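Local coordinates for cerato-platanin-like protein (Moniliophthora perniciosa, PDB 3SUK), which is a secreted fungal protein of the cerato-platanin family with a double-psi beta-barrel fold, whose precise function is not established, at residues Val4-Asn10 against Asn88-Gln94; Thr11-Ala15 against Phe38-Phe44; Thr43-Ile47 against Ala95-Glu99; Ile67-Phe71 against Leu108-Gln114; Ile78-Ala82 against Ser121-Leu125. One frame throughout, in Å; residues are numbered along the deposited sequence.

Contact 1: residues Val4-Asn10 against Asn88-Gln94; sequences VQLRFDN and NGFNVAQ
Strands 4-8 and 90-92 run parallel, their axes 4.5 Å apart at closest and inclined at 25° to each other, with L6 paired to F90, R7 to N91 and F8 to V92. Four backbone bonds alternate between them: F90 N to Q5 O, R7 N to F90 O, V92 N to R7 O and D9 N to V92 O, the first almost straight at 173°. L6, F8, F90 and V92 share one face of the sheet. There CD2 of L6 meets CG2 of V92 at 3.8 Å, and V4 brings its CG2 to CE2 of F90 at 3.7 Å. On the other face R7 and N91 run alongside each other. With CG placed between the backbone N and carbonyl carbon (chi1 58°) and a bend at chi3, the arginine folds back along the partner strand; its NH1 makes three weak bonds, to N88 O (2.8 Å), F90 O and N91 OD1. Further on, Q94 CG sits over one face of the F8 ring, 4.1 Å from its centroid, a CH-pi contact, and the amide of N10 donates from ND2 to Q94 OE1 (3.1 Å). Waters link Q5 N with N88 OD1 and D9 OD2 with N91 ND2. M97 of helix 94-101 packs on L6, F8 and V92, while strand 110-118 flanks strand 4-8 and strand 47-50 flanks strand 90-92.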
# COMPACT_ATOMS: atom_id res chain seq x y z
N VAL A 4 -8.05 0.14 10.76
CA VAL A 4 -8.17 1.07 9.66
C VAL A 4 -8.86 0.35 8.51
O VAL A 4 -8.80 -0.83 8.42
CB VAL A 4 -6.80 1.71 9.24
CG1 VAL A 4 -6.05 2.17 10.43
CG2 VAL A 4 -5.98 0.78 8.44
N GLN A 5 -9.54 1.10 7.66
CA GLN A 5 -10.21 0.40 6.53
C GLN A 5 -9.22 0.11 5.38
O GLN A 5 -8.24 0.79 5.22
CB GLN A 5 -11.43 1.17 6.00
CG GLN A 5 -12.63 1.37 6.98
CD GLN A 5 -13.87 1.52 6.17
OE1 GLN A 5 -13.99 2.47 5.39
NE2 GLN A 5 -14.76 0.51 6.23
N LEU A 6 -9.47 -0.99 4.71
CA LEU A 6 -8.67 -1.41 3.57
C LEU A 6 -9.58 -1.88 2.45
O LEU A 6 -10.44 -2.66 2.69
CB LEU A 6 -7.64 -2.48 3.98
CG LEU A 6 -6.67 -2.89 2.87
CD1 LEU A 6 -5.33 -3.22 3.44
CD2 LEU A 6 -7.18 -4.07 2.09
N ARG A 7 -9.28 -1.44 1.23
CA ARG A 7 -9.98 -1.86 0.02
C ARG A 7 -8.90 -1.98 -1.06
O ARG A 7 -7.74 -1.77 -0.79
CB ARG A 7 -11.05 -0.85 -0.41
CG ARG A 7 -10.48 0.52 -0.64
CD ARG A 7 -11.50 1.70 -0.62
NE ARG A 7 -12.12 2.01 0.66
CZ ARG A 7 -11.54 2.28 1.85
NH1 ARG A 7 -10.18 2.26 2.13
NH2 ARG A 7 -12.38 2.54 2.83
N PHE A 8 -9.30 -2.40 -2.24
CA PHE A 8 -8.34 -2.56 -3.32
C PHE A 8 -8.65 -1.63 -4.47
O PHE A 8 -9.73 -1.13 -4.64
CB PHE A 8 -8.20 -4.03 -3.78
CG PHE A 8 -9.37 -4.55 -4.57
CD1 PHE A 8 -9.46 -4.36 -5.94
CD2 PHE A 8 -10.37 -5.22 -3.95
CE1 PHE A 8 -10.49 -4.82 -6.64
CE2 PHE A 8 -11.41 -5.72 -4.67
CZ PHE A 8 -11.47 -5.50 -6.02
N ASP A 9 -7.59 -1.35 -5.19
CA ASP A 9 -7.63 -0.48 -6.37
C ASP A 9 -6.68 -1.11 -7.37
O ASP A 9 -5.50 -1.15 -7.14
CB ASP A 9 -7.17 0.92 -5.96
CG ASP A 9 -7.20 1.94 -7.11
OD1 ASP A 9 -7.21 1.55 -8.24
OD2 ASP A 9 -7.17 3.13 -6.83
N ASN A 10 -7.24 -1.55 -8.51
CA ASN A 10 -6.51 -2.25 -9.55
C ASN A 10 -5.46 -1.40 -10.27
O ASN A 10 -4.66 -1.92 -10.94
CB ASN A 10 -7.46 -2.87 -10.57
CG ASN A 10 -8.34 -3.96 -9.98
OD1 ASN A 10 -9.54 -3.87 -10.05
ND2 ASN A 10 -7.74 -4.96 -9.40
N ASN A 88 -9.38 7.36 2.94
CA ASN A 88 -9.73 6.69 4.19
C ASN A 88 -9.01 5.34 4.37
O ASN A 88 -9.45 4.38 3.82
CB ASN A 88 -11.27 6.51 4.19
CG ASN A 88 -11.80 5.75 5.35
OD1 ASN A 88 -11.27 5.75 6.39
ND2 ASN A 88 -12.95 5.18 5.15
N GLY A 89 -8.00 5.29 5.19
CA GLY A 89 -7.18 4.09 5.31
C GLY A 89 -6.38 3.72 4.06
O GLY A 89 -5.79 4.58 3.46
N PHE A 90 -6.42 2.46 3.68
CA PHE A 90 -5.59 1.97 2.57
C PHE A 90 -6.40 1.59 1.34
O PHE A 90 -7.41 0.93 1.44
CB PHE A 90 -4.79 0.70 2.96
CG PHE A 90 -3.75 0.89 4.03
CD1 PHE A 90 -2.53 1.40 3.70
CD2 PHE A 90 -3.96 0.46 5.33
CE1 PHE A 90 -1.58 1.56 4.65
CE2 PHE A 90 -2.99 0.63 6.29
CZ PHE A 90 -1.79 1.16 5.91
N ASN A 91 -5.90 1.97 0.19
CA ASN A 91 -6.34 1.38 -1.07
C ASN A 91 -5.13 0.66 -1.69
O ASN A 91 -4.24 1.26 -2.14
CB ASN A 91 -6.81 2.44 -2.07
CG ASN A 91 -7.79 3.44 -1.51
OD1 ASN A 91 -8.55 3.20 -0.62
ND2 ASN A 91 -7.76 4.60 -2.09
N VAL A 92 -5.21 -0.66 -1.74
CA VAL A 92 -4.06 -1.48 -2.12
C VAL A 92 -4.27 -2.28 -3.39
O VAL A 92 -5.33 -2.42 -3.85
CB VAL A 92 -3.61 -2.43 -0.95
CG1 VAL A 92 -3.36 -1.59 0.33
CG2 VAL A 92 -4.61 -3.59 -0.73
N ALA A 93 -3.18 -2.81 -3.94
CA ALA A 93 -3.32 -3.67 -5.12
C ALA A 93 -4.22 -4.85 -4.73
O ALA A 93 -4.16 -5.35 -3.65
CB ALA A 93 -1.95 -4.16 -5.57
N GLN A 94 -5.04 -5.29 -5.66
CA GLN A 94 -5.88 -6.42 -5.37
C GLN A 94 -4.99 -7.60 -4.94
O GLN A 94 -5.33 -8.32 -4.04
CB GLN A 94 -6.70 -6.82 -6.62
CG GLN A 94 -7.69 -7.94 -6.31
CD GLN A 94 -8.33 -8.48 -7.58
OE1 GLN A 94 -8.73 -7.73 -8.42
NE2 GLN A 94 -8.47 -9.80 -7.65
O HOH W 1 -9.77 3.94 8.03
O HOH W 2 -6.21 4.80 -4.71

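Contact 2: residues Thr11-Ala15 against Phe38-Phe44; sequences TYDNA and FGSVPTF
F38 presses on T11, Y12 and N14 of the 11-15 segment and F44 on Y12 O and A15, the close part lying where the rings meet its backbone. The T11 carbonyl O lies at the edge of the F38 ring, near its plane, 3.5 Å from CE2, while N14 O comes in obliquely at CD2. The Y12 and F38 rings are inclined at 55°, with Y12 CD1 4.0 Å from F38 CE2. CG of F44 is anti to its backbone N (chi1 179°), which extends the ring toward A15: CZ lies 3.6 Å from A15 CA, and CE1 meets Y12 O at 3.4 Å. The one direct hydrogen bond between the segments, G39 N to A15 O (2.8 Å), uses a lone pair in the carbonyl plane. By contrast, T11, N14 and A15 border solvent, and the T11 methyl only grazes F38, CG2 to CE2 4.1 Å. An alanine at F38 is likely to leave a gap beside Y12 and the T11 and N14 carbonyls. Behind the contact, F38 and Y12 pack on I47 of strand 47-50, F38 also reaches I83 of strand 74-83, and D13 accepts bonds from Q94 N and A95 N at the start of helix 94-101.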
# COMPACT_ATOMS: atom_id res chain seq x y z
N THR A 11 -5.46 -0.09 -10.07
CA THR A 11 -4.42 0.80 -10.60
C THR A 11 -3.08 0.21 -10.14
O THR A 11 -2.18 0.07 -10.91
CB THR A 11 -4.61 2.22 -9.93
OG1 THR A 11 -5.78 2.83 -10.46
CG2 THR A 11 -3.45 3.09 -10.22
N TYR A 12 -2.98 -0.21 -8.89
CA TYR A 12 -1.71 -0.69 -8.32
C TYR A 12 -1.27 -2.09 -8.70
O TYR A 12 -0.20 -2.47 -8.39
CB TYR A 12 -1.72 -0.50 -6.78
CG TYR A 12 -2.15 0.90 -6.36
CD1 TYR A 12 -1.47 2.03 -6.80
CD2 TYR A 12 -3.25 1.09 -5.56
CE1 TYR A 12 -1.88 3.30 -6.43
CE2 TYR A 12 -3.67 2.34 -5.22
CZ TYR A 12 -3.01 3.45 -5.66
OH TYR A 12 -3.42 4.71 -5.31
N ASP A 13 -2.17 -2.84 -9.31
CA ASP A 13 -1.91 -4.23 -9.72
C ASP A 13 -1.01 -4.32 -10.92
O ASP A 13 -0.48 -5.34 -11.20
CB ASP A 13 -3.20 -5.00 -9.97
CG ASP A 13 -3.83 -5.43 -8.70
OD1 ASP A 13 -3.26 -6.33 -8.09
OD2 ASP A 13 -4.81 -4.86 -8.34
N ASN A 14 -0.84 -3.20 -11.57
CA ASN A 14 -0.11 -3.14 -12.83
C ASN A 14 1.34 -2.65 -12.60
O ASN A 14 1.57 -1.50 -12.36
CB ASN A 14 -0.93 -2.27 -13.84
CG ASN A 14 -2.39 -2.86 -14.14
OD1 ASN A 14 -2.54 -3.85 -14.82
ND2 ASN A 14 -3.41 -2.22 -13.61
N ALA A 15 2.30 -3.55 -12.76
CA ALA A 15 3.73 -3.30 -12.49
C ALA A 15 4.31 -2.15 -13.28
O ALA A 15 5.21 -1.50 -12.83
CB ALA A 15 4.58 -4.55 -12.76
N PHE A 38 5.64 1.16 -10.45
CA PHE A 38 5.02 0.47 -9.33
C PHE A 38 5.78 -0.85 -9.09
O PHE A 38 6.10 -1.18 -7.98
CB PHE A 38 3.55 0.15 -9.62
CG PHE A 38 2.65 1.35 -9.70
CD1 PHE A 38 3.05 2.59 -9.28
CD2 PHE A 38 1.38 1.19 -10.18
CE1 PHE A 38 2.19 3.63 -9.36
CE2 PHE A 38 0.54 2.22 -10.27
CZ PHE A 38 0.93 3.45 -9.86
N GLY A 39 6.12 -1.55 -10.17
CA GLY A 39 6.78 -2.84 -10.06
C GLY A 39 8.19 -2.77 -9.46
O GLY A 39 8.68 -3.72 -8.96
N SER A 40 8.84 -1.64 -9.57
CA SER A 40 10.13 -1.41 -8.94
C SER A 40 10.14 -1.22 -7.41
O SER A 40 11.16 -1.31 -6.79
CB SER A 40 10.87 -0.26 -9.64
OG SER A 40 10.37 1.00 -9.27
N VAL A 41 9.00 -0.91 -6.82
CA VAL A 41 8.96 -0.81 -5.39
C VAL A 41 9.30 -2.22 -4.85
O VAL A 41 8.77 -3.17 -5.29
CB VAL A 41 7.56 -0.37 -4.95
CG1 VAL A 41 7.55 -0.26 -3.43
CG2 VAL A 41 7.20 1.02 -5.60
N PRO A 42 10.18 -2.31 -3.85
CA PRO A 42 10.71 -3.62 -3.49
C PRO A 42 9.68 -4.62 -2.97
O PRO A 42 9.90 -5.79 -3.03
CB PRO A 42 11.77 -3.30 -2.42
CG PRO A 42 12.19 -1.94 -2.73
CD PRO A 42 10.95 -1.25 -3.19
N THR A 43 8.56 -4.14 -2.45
CA THR A 43 7.54 -5.02 -1.90
C THR A 43 6.44 -5.34 -2.93
O THR A 43 5.49 -5.98 -2.61
CB THR A 43 6.91 -4.34 -0.67
OG1 THR A 43 6.43 -3.07 -1.06
CG2 THR A 43 7.96 -4.11 0.43
N PHE A 44 6.58 -4.89 -4.16
CA PHE A 44 5.48 -5.03 -5.11
C PHE A 44 5.10 -6.52 -5.19
O PHE A 44 5.96 -7.35 -5.28
CB PHE A 44 5.91 -4.57 -6.52
CG PHE A 44 4.81 -4.71 -7.55
CD1 PHE A 44 3.92 -3.70 -7.74
CD2 PHE A 44 4.68 -5.86 -8.30
CE1 PHE A 44 2.91 -3.81 -8.65
CE2 PHE A 44 3.67 -5.96 -9.22
CZ PHE A 44 2.79 -4.92 -9.38

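Contact 3: residues Thr43-Ile47 against Ala95-Glu99; sequences TFPHI and AAMDE
The H46 imidazole and the E99 chain lie nearly perpendicular, and the ring meets the carboxylate with its edge. NE2 donates to E99 OE1 over 2.8 Å, at an N-H...O angle of 162°. The acceptor lies almost in the imidazole plane, yet the donor stands well out of the carboxylate plane, the two flat groups being turned 50° apart. E99 reaches across from the helix with CG anti to its carbonyl carbon (chi1 -73°) and an extended chain beyond. P45 lies crosswise to the same side chain: its CG is 3.8 Å from E99 OE2 and 3.9 Å from A95 CB, one turn earlier on the helix. Between these contacts the methyl of A96 approaches the loop, its CB 3.7 Å from P45 O and 4.1 Å from H46 CA. A cis peptide bond precedes P45, and P45 CB covers the centre of the F44 ring. The turn is braced from within by H46 N to T43 O (2.7 Å) and by T43 OG1 donating to H46 O. A weak bond from H46 ND1 to N79 O engages the other ring nitrogen, so both imidazole nitrogens have partners and the ring's rotation is limited. The loop thus lies between the A95-A96-E99 face of helix 94-101 and strand 74-83, where H46 and A96 both touch I78, and leads directly into strand 47-50.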
# COMPACT_ATOMS: atom_id res chain seq x y z
N THR A 43 8.56 -4.14 -2.45
CA THR A 43 7.54 -5.02 -1.90
C THR A 43 6.44 -5.34 -2.93
O THR A 43 5.49 -5.98 -2.61
CB THR A 43 6.91 -4.34 -0.67
OG1 THR A 43 6.43 -3.07 -1.06
CG2 THR A 43 7.96 -4.11 0.43
N PHE A 44 6.58 -4.89 -4.16
CA PHE A 44 5.48 -5.03 -5.11
C PHE A 44 5.10 -6.52 -5.19
O PHE A 44 5.96 -7.35 -5.28
CB PHE A 44 5.91 -4.57 -6.52
CG PHE A 44 4.81 -4.71 -7.55
CD1 PHE A 44 3.92 -3.70 -7.74
CD2 PHE A 44 4.68 -5.86 -8.30
CE1 PHE A 44 2.91 -3.81 -8.65
CE2 PHE A 44 3.67 -5.96 -9.22
CZ PHE A 44 2.79 -4.92 -9.38
N PRO A 45 3.82 -6.84 -5.17
CA PRO A 45 2.66 -5.96 -5.36
C PRO A 45 2.09 -5.44 -4.04
O PRO A 45 0.98 -5.01 -4.03
CB PRO A 45 1.64 -6.89 -6.01
CG PRO A 45 1.89 -8.18 -5.33
CD PRO A 45 3.42 -8.25 -5.17
N HIS A 46 2.87 -5.50 -2.97
CA HIS A 46 2.41 -4.94 -1.70
C HIS A 46 2.65 -3.44 -1.72
O HIS A 46 3.57 -2.93 -1.14
CB HIS A 46 3.17 -5.56 -0.51
CG HIS A 46 3.03 -7.04 -0.39
ND1 HIS A 46 3.75 -7.78 0.52
CD2 HIS A 46 2.27 -7.92 -1.07
CE1 HIS A 46 3.44 -9.05 0.38
NE2 HIS A 46 2.54 -9.16 -0.57
N ILE A 47 1.78 -2.75 -2.44
CA ILE A 47 1.83 -1.30 -2.56
C ILE A 47 0.41 -0.75 -2.54
O ILE A 47 -0.52 -1.46 -2.81
CB ILE A 47 2.54 -0.83 -3.84
CG1 ILE A 47 1.83 -1.38 -5.08
CG2 ILE A 47 4.04 -1.18 -3.84
CD1 ILE A 47 2.13 -0.65 -6.36
N ALA A 95 -3.86 -7.78 -5.57
CA ALA A 95 -3.03 -8.93 -5.25
C ALA A 95 -2.61 -8.92 -3.77
O ALA A 95 -2.59 -9.96 -3.13
CB ALA A 95 -1.84 -8.96 -6.15
N ALA A 96 -2.33 -7.74 -3.25
CA ALA A 96 -2.00 -7.57 -1.86
C ALA A 96 -3.16 -7.89 -0.94
O ALA A 96 -2.97 -8.54 0.03
CB ALA A 96 -1.50 -6.18 -1.59
N MET A 97 -4.35 -7.41 -1.25
CA MET A 97 -5.54 -7.73 -0.49
C MET A 97 -5.83 -9.23 -0.58
O MET A 97 -6.26 -9.81 0.37
CB MET A 97 -6.74 -6.89 -0.90
CG MET A 97 -7.89 -7.07 0.03
SD MET A 97 -9.25 -5.93 -0.38
CE MET A 97 -10.45 -6.32 0.88
N ASP A 98 -5.60 -9.82 -1.74
CA ASP A 98 -5.80 -11.25 -1.83
C ASP A 98 -4.85 -12.03 -0.92
O ASP A 98 -5.25 -12.96 -0.29
CB ASP A 98 -5.71 -11.72 -3.29
CG ASP A 98 -7.03 -11.58 -4.04
OD1 ASP A 98 -8.06 -11.83 -3.48
OD2 ASP A 98 -6.97 -11.19 -5.22
N GLU A 99 -3.61 -11.61 -0.84
CA GLU A 99 -2.65 -12.27 0.04
C GLU A 99 -3.07 -12.12 1.52
O GLU A 99 -2.98 -13.03 2.29
CB GLU A 99 -1.25 -11.74 -0.21
CG GLU A 99 -0.65 -12.20 -1.51
CD GLU A 99 0.67 -11.52 -1.77
OE1 GLU A 99 1.56 -11.71 -0.94
OE2 GLU A 99 0.82 -10.87 -2.83

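Contact 4: residues Ile67-Phe71 against Leu108-Gln114; sequences ISFTF and LGTIDVQ
F69 extends its ring toward I111 because CG is anti to the backbone N (chi1 -172°). On I111 the CG1 branch is set between the backbone N and carbonyl carbon, carrying CD1 over the centre of that ring. The methyl carbon stands 3.7 Å from the centroid and only 5° off the normal, a well-centred CH-pi contact. CG2 of the same isoleucine touches F69 CZ at 3.8 Å, while D112 O lies at the ring edge, 3.3 Å from CD1. Farther along, L108 CD1 lies over a face of F71, 4.0 Å from CE1. At the other end CG2 of I67 meets CG2 of V113 at 3.6 Å. There the backbones join as an antiparallel hydrogen-bonded pair, S68 with Q114, through S68 N to Q114 O (2.9 Å) and Q114 N to S68 O. The strands diverge from this pair, their axes inclined at 125°, and aromatic side chains span the widening gap. A serine in place of F69 would probably leave I111 CD1 without its aromatic partner and open a gap between the splayed strands. The chemistry is thus divided: two backbone bonds fix the register at S68, and dispersion and CH-pi contacts join the diverging ends.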
# COMPACT_ATOMS: atom_id res chain seq x y z
N ILE A 67 0.64 -4.81 7.87
CA ILE A 67 -0.83 -4.84 7.85
C ILE A 67 -1.25 -6.27 8.14
O ILE A 67 -0.79 -7.17 7.54
CB ILE A 67 -1.39 -4.38 6.49
CG1 ILE A 67 -0.92 -2.94 6.14
CG2 ILE A 67 -2.92 -4.38 6.50
CD1 ILE A 67 -1.26 -2.51 4.80
N SER A 68 -2.16 -6.43 9.10
CA SER A 68 -2.65 -7.71 9.60
C SER A 68 -4.17 -7.83 9.51
O SER A 68 -4.88 -6.89 9.68
CB SER A 68 -2.28 -7.87 11.07
OG SER A 68 -0.90 -7.82 11.20
N PHE A 69 -4.63 -9.02 9.17
CA PHE A 69 -6.05 -9.35 9.08
C PHE A 69 -6.27 -10.79 9.47
O PHE A 69 -5.61 -11.64 8.98
CB PHE A 69 -6.58 -9.09 7.67
CG PHE A 69 -8.08 -9.22 7.52
CD1 PHE A 69 -8.96 -8.41 8.19
CD2 PHE A 69 -8.58 -10.11 6.62
CE1 PHE A 69 -10.32 -8.55 8.02
CE2 PHE A 69 -9.93 -10.21 6.43
CZ PHE A 69 -10.78 -9.44 7.14
N THR A 70 -7.30 -11.01 10.29
CA THR A 70 -7.71 -12.35 10.71
C THR A 70 -8.96 -12.76 9.94
O THR A 70 -9.92 -12.08 9.96
CB THR A 70 -7.98 -12.38 12.22
OG1 THR A 70 -6.82 -11.93 12.91
CG2 THR A 70 -8.32 -13.81 12.63
N PHE A 71 -8.84 -13.84 9.20
CA PHE A 71 -9.93 -14.37 8.38
C PHE A 71 -9.97 -15.92 8.45
O PHE A 71 -9.00 -16.56 8.29
CB PHE A 71 -9.77 -13.87 6.94
CG PHE A 71 -10.90 -14.27 6.02
CD1 PHE A 71 -12.14 -13.73 6.12
CD2 PHE A 71 -10.66 -15.16 5.05
CE1 PHE A 71 -13.14 -14.11 5.21
CE2 PHE A 71 -11.63 -15.54 4.17
CZ PHE A 71 -12.86 -15.00 4.27
N LEU A 108 -14.68 -9.99 -0.38
CA LEU A 108 -14.85 -9.04 0.74
C LEU A 108 -15.10 -7.55 0.42
O LEU A 108 -15.89 -6.90 0.98
CB LEU A 108 -13.69 -9.23 1.71
CG LEU A 108 -13.75 -10.60 2.38
CD1 LEU A 108 -12.45 -10.84 3.08
CD2 LEU A 108 -14.92 -10.71 3.37
N GLY A 109 -14.37 -7.08 -0.55
CA GLY A 109 -14.41 -5.70 -0.99
C GLY A 109 -13.75 -4.65 -0.12
O GLY A 109 -12.77 -4.08 -0.53
N THR A 110 -14.28 -4.45 1.09
CA THR A 110 -13.73 -3.57 2.12
C THR A 110 -13.63 -4.30 3.47
O THR A 110 -14.56 -4.92 3.88
CB THR A 110 -14.62 -2.35 2.25
OG1 THR A 110 -14.71 -1.72 0.98
CG2 THR A 110 -14.02 -1.34 3.19
N ILE A 111 -12.50 -4.20 4.13
CA ILE A 111 -12.25 -4.85 5.41
C ILE A 111 -11.62 -3.88 6.42
O ILE A 111 -11.17 -2.80 6.07
CB ILE A 111 -11.37 -6.09 5.25
CG1 ILE A 111 -9.96 -5.67 4.81
CG2 ILE A 111 -12.05 -7.15 4.36
CD1 ILE A 111 -8.96 -6.77 4.67
N ASP A 112 -11.66 -4.25 7.68
CA ASP A 112 -10.97 -3.53 8.73
C ASP A 112 -9.69 -4.28 9.06
O ASP A 112 -9.73 -5.42 9.32
CB ASP A 112 -11.84 -3.43 9.98
CG ASP A 112 -12.97 -2.53 9.79
OD1 ASP A 112 -12.85 -1.61 9.05
OD2 ASP A 112 -13.98 -2.76 10.42
N VAL A 113 -8.56 -3.60 9.02
CA VAL A 113 -7.29 -4.23 9.30
C VAL A 113 -6.58 -3.57 10.46
O VAL A 113 -6.97 -2.55 10.88
CB VAL A 113 -6.35 -4.23 8.06
CG1 VAL A 113 -7.03 -4.96 6.91
CG2 VAL A 113 -5.95 -2.77 7.63
N GLN A 114 -5.60 -4.25 11.00
CA GLN A 114 -4.69 -3.66 11.93
C GLN A 114 -3.42 -3.24 11.16
O GLN A 114 -2.96 -3.93 10.30
CB GLN A 114 -4.34 -4.64 13.06
CG GLN A 114 -5.47 -4.88 14.03
CD GLN A 114 -5.81 -3.66 14.84
OE1 GLN A 114 -4.95 -3.02 15.38
NE2 GLN A 114 -7.08 -3.36 14.92

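Contact 5: residues Ile78-Ala82 against Ser121-Leu125; sequences INLVA and SVCGL
V81 packs directly against C123: CG2 of the valine lies 3.4 Å from the cysteine CB, tighter than usual for two carbons, and 3.6 Å from SG. The other methyl, CG1, meets CD2 of L125 at 4.1 Å, the two side chains coming end to end. V81 has CG1 anti to its backbone N (chi1 177°) and CG2 anti to its carbonyl carbon, so the two methyls fork toward different residues of the C-terminal segment. Two residues earlier on the strand, N79 lies across V122, its ND2 3.3 Å from the valine CG1. The same ND2 donates to a water 3.0 Å away, which in turn donates to V122 O. This water bridge is the polar link between the segments, since they share no direct hydrogen bond. In the next shell, C123 SG is bonded to C64 in a disulfide, tying the C-terminal turn to strand 64-71. N79 OD1 is hydrogen-bonded to T66 OG1 of that same strand, which fixes the turn of the amide beside V122. The turn itself is closed by G124 N to S121 O (2.9 Å). Beyond it, the terminal carboxylate of L125 forms a salt bridge with R34 through OXT, and T43 packs against both V81 and C123. The chemistry is therefore mainly apolar: strand 74-83 sets a valine against the CB and SG of the disulfide-bonded C123, while a water bridge at N79 and a salt bridge at L125 add polar links on its flanks.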
# COMPACT_ATOMS: atom_id res chain seq x y z
N ILE A 78 1.23 -8.72 5.90
CA ILE A 78 2.14 -8.32 4.84
C ILE A 78 2.76 -6.99 5.20
O ILE A 78 2.22 -6.25 5.98
CB ILE A 78 1.45 -8.21 3.45
CG1 ILE A 78 0.36 -7.12 3.49
CG2 ILE A 78 0.89 -9.54 3.01
CD1 ILE A 78 -0.24 -6.78 2.12
N ASN A 79 3.91 -6.75 4.61
CA ASN A 79 4.54 -5.46 4.62
C ASN A 79 4.31 -4.73 3.29
O ASN A 79 4.43 -5.28 2.25
CB ASN A 79 6.04 -5.61 4.88
CG ASN A 79 6.35 -6.29 6.23
OD1 ASN A 79 5.64 -6.18 7.17
ND2 ASN A 79 7.39 -7.04 6.23
N LEU A 80 3.91 -3.48 3.40
CA LEU A 80 3.37 -2.73 2.29
C LEU A 80 3.91 -1.32 2.26
O LEU A 80 4.01 -0.69 3.27
CB LEU A 80 1.84 -2.73 2.38
CG LEU A 80 1.15 -1.98 1.22
CD1 LEU A 80 -0.04 -2.78 0.68
CD2 LEU A 80 0.64 -0.59 1.68
N VAL A 81 4.21 -0.80 1.08
CA VAL A 81 4.68 0.58 0.93
C VAL A 81 3.56 1.46 0.43
O VAL A 81 2.95 1.18 -0.53
CB VAL A 81 5.89 0.68 -0.07
CG1 VAL A 81 6.32 2.16 -0.29
CG2 VAL A 81 7.09 -0.16 0.47
N ALA A 82 3.39 2.56 1.12
CA ALA A 82 2.42 3.57 0.71
C ALA A 82 3.05 4.59 -0.23
O ALA A 82 4.03 5.14 0.06
CB ALA A 82 1.80 4.22 1.95
N SER A 121 13.24 0.42 6.11
CA SER A 121 14.12 -0.67 5.66
C SER A 121 13.42 -2.02 5.58
O SER A 121 13.79 -2.83 4.78
CB SER A 121 15.38 -0.75 6.54
OG SER A 121 15.03 -1.04 7.84
N VAL A 122 12.37 -2.22 6.37
CA VAL A 122 11.61 -3.48 6.33
C VAL A 122 11.03 -3.73 4.93
O VAL A 122 10.94 -4.82 4.48
CB VAL A 122 10.50 -3.56 7.42
CG1 VAL A 122 9.64 -4.88 7.29
CG2 VAL A 122 11.13 -3.47 8.82
N CYS A 123 10.69 -2.65 4.24
CA CYS A 123 10.17 -2.69 2.89
C CYS A 123 11.22 -2.43 1.83
O CYS A 123 10.90 -2.30 0.72
CB CYS A 123 9.13 -1.60 2.73
SG CYS A 123 7.50 -1.97 3.53
N GLY A 124 12.48 -2.34 2.23
CA GLY A 124 13.56 -2.10 1.30
C GLY A 124 13.78 -0.62 0.96
O GLY A 124 14.41 -0.31 -0.02
N LEU A 125 13.25 0.28 1.78
CA LEU A 125 13.38 1.73 1.55
C LEU A 125 14.33 2.43 2.55
O LEU A 125 14.77 1.78 3.46
CB LEU A 125 12.00 2.41 1.58
CG LEU A 125 11.35 2.58 0.22
CD1 LEU A 125 10.89 1.26 -0.25
CD2 LEU A 125 10.14 3.52 0.33
OXT LEU A 125 14.63 3.61 2.42
O HOH W 3 9.15 -7.02 3.77

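Contacts 1, 4 and 5 all involve the six-stranded mixed sheet of the double-psi beta-barrel family. Contacts 1 and 4 lie about 10 Å apart between centres and meet where strands 4-8 and 110-118 are neighbours; contact 5 lies about 16 Å from contact 1, across the chain's centre, but L80 still touches V92. Contact 2 is nested within the loop closed by contact 1, and its 38-44 segment shares T43 and F44 with contact 3, about 8 Å away. Helix 94-101 follows strand 90-92 and connects contacts 1 and 3. Contacts 1, 3, 4 and 5 alternate along the chain, whereas contact 2 closes before contacts 4 and 5 open; distant segments thus interlock into one compact domain.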